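Local coordinates for protein CheA (Treponema denticola, PDB 6Y1Y) that probably relays chemoreceptor signals to the flagellar motors as an autophosphorylating histidine kinase, represented here by its coiled-coil dimerization domain, at residues Thr23-Leu27 with Ser107-Leu111. Numbering follows the deposited sequence.
Sequences TKASL and SSQNL
Thr-23 meets the facing helix with both branches of its side chain. Its OG1 accepts a bent hydrogen bond from Asn-110 ND2 (3.2 Å, N-H...O angle 136°), the hydroxyl lying 22° out of the amide plane. CG2, anti to the backbone N, is directed between Ser-107 and Leu-111, 3.4 Å from Ser-107 O and 4.0 Å from Leu-111 CB. One turn along, Ser-26 OG and Ser-107 OG approach to 2.9 Å. A water hydrogen-bonded to Ser-107 OG at 2.6 Å also donates weakly to Ser-26 O, bridging the helices. On the inner side, Leu-27 lays CD2 against Ser-107 CB (3.8 Å), while its CD1 reaches Leu-111 CD2 at 4.2 Å, the two side chains nearly perpendicular. Thr-23 OG1 is also hydrogen-bonded to Glu-19 O, and Asn-110 OD1 to Arg-113, which helps fix the amide's rotation. Helix 7-67 and helix 93-125, part of the interrupted return arm (helices 72-87 and 93-125), run antiparallel here, 152° between local axes 9.7 Å apart. Leu-27 and Leu-111 each pack on the other's counterpart in the second subunit, so the contact combines a polar, hydrated flank with an apolar side continuous with the dimer's helical bundle.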
loop_
_atom_site.group_PDB
_atom_site.type_symbol
_atom_site.label_atom_id
_atom_site.label_comp_id
_atom_site.label_asym_id
_atom_site.label_seq_id
_atom_site.Cartn_x
_atom_site.Cartn_y
_atom_site.Cartn_z
ATOM N N THR B 23 -1.789 18.553 -7.833
ATOM C CA THR B 23 -2.321 17.243 -7.490
ATOM C C THR B 23 -1.444 16.128 -8.051
ATOM O O THR B 23 -1.166 15.141 -7.358
ATOM C CB THR B 23 -3.763 17.146 -7.992
ATOM O OG1 THR B 23 -4.548 18.162 -7.354
ATOM C CG2 THR B 23 -4.360 15.803 -7.662
ATOM N N LYS B 24 -0.978 16.278 -9.299
ATOM C CA LYS B 24 -0.066 15.292 -9.879
ATOM C C LYS B 24 1.199 15.139 -9.044
ATOM O O LYS B 24 1.661 14.017 -8.801
ATOM C CB LYS B 24 0.290 15.676 -11.320
ATOM C CG LYS B 24 1.140 14.636 -12.070
ATOM C CD LYS B 24 2.667 14.823 -11.921
ATOM C CE LYS B 24 3.402 13.509 -12.224
ATOM N NZ LYS B 24 4.889 13.585 -12.074
ATOM N N ALA B 25 1.783 16.253 -8.608
ATOM C CA ALA B 25 2.984 16.167 -7.782
ATOM C C ALA B 25 2.698 15.411 -6.492
ATOM O O ALA B 25 3.535 14.628 -6.020
ATOM C CB ALA B 25 3.527 17.566 -7.487
ATOM N N SER B 26 1.509 15.605 -5.917
ATOM C CA SER B 26 1.176 14.900 -4.686
ATOM C C SER B 26 0.961 13.416 -4.957
ATOM O O SER B 26 1.416 12.563 -4.187
ATOM C CB SER B 26 -0.069 15.527 -4.064
ATOM O OG SER B 26 -0.561 14.767 -2.970
ATOM N N LEU B 27 0.330 13.089 -6.084
ATOM C CA LEU B 27 0.135 11.691 -6.452
ATOM C C LEU B 27 1.470 11.014 -6.709
ATOM O O LEU B 27 1.656 9.848 -6.352
ATOM C CB LEU B 27 -0.769 11.589 -7.685
ATOM C CG LEU B 27 -2.230 11.927 -7.400
ATOM C CD1 LEU B 27 -2.986 12.221 -8.680
ATOM C CD2 LEU B 27 -2.913 10.794 -6.633
ATOM N N SER B 107 -6.023 12.959 -2.584
ATOM C CA SER B 107 -5.550 13.568 -3.829
ATOM C C SER B 107 -6.340 13.064 -5.025
ATOM O O SER B 107 -6.605 13.826 -5.964
ATOM C CB SER B 107 -4.064 13.282 -4.024
ATOM O OG SER B 107 -3.279 13.900 -3.016
ATOM N N SER B 108 -6.707 11.780 -5.019
ATOM C CA SER B 108 -7.520 11.224 -6.099
ATOM C C SER B 108 -8.887 11.886 -6.160
ATOM O O SER B 108 -9.384 12.207 -7.247
ATOM C CB SER B 108 -7.667 9.714 -5.909
ATOM O OG SER B 108 -8.386 9.128 -6.982
ATOM N N GLN B 109 -9.512 12.112 -5.002
ATOM C CA GLN B 109 -10.810 12.775 -5.035
ATOM C C GLN B 109 -10.676 14.200 -5.548
ATOM O O GLN B 109 -11.533 14.680 -6.303
ATOM C CB GLN B 109 -11.449 12.775 -3.653
ATOM C CG GLN B 109 -12.836 13.377 -3.679
ATOM C CD GLN B 109 -13.576 13.209 -2.376
ATOM O OE1 GLN B 109 -14.114 12.137 -2.086
ATOM N NE2 GLN B 109 -13.630 14.269 -1.596
ATOM N N ASN B 110 -9.609 14.890 -5.154
ATOM C CA ASN B 110 -9.383 16.236 -5.656
ATOM C C ASN B 110 -9.205 16.226 -7.164
ATOM O O ASN B 110 -9.738 17.094 -7.868
ATOM C CB ASN B 110 -8.164 16.856 -4.973
ATOM C CG ASN B 110 -8.150 18.368 -5.073
ATOM O OD1 ASN B 110 -9.163 19.027 -4.838
ATOM N ND2 ASN B 110 -7.006 18.921 -5.442
ATOM N N LEU B 111 -8.498 15.220 -7.686
ATOM C CA LEU B 111 -8.320 15.122 -9.129
ATOM C C LEU B 111 -9.653 14.937 -9.831
ATOM O O LEU B 111 -9.884 15.522 -10.895
ATOM C CB LEU B 111 -7.372 13.973 -9.466
ATOM C CG LEU B 111 -7.141 13.777 -10.966
ATOM C CD1 LEU B 111 -6.495 15.003 -11.565
ATOM C CD2 LEU B 111 -6.289 12.552 -11.210
HETATM O O HOH W 1 -1.455 12.010 -2.865
#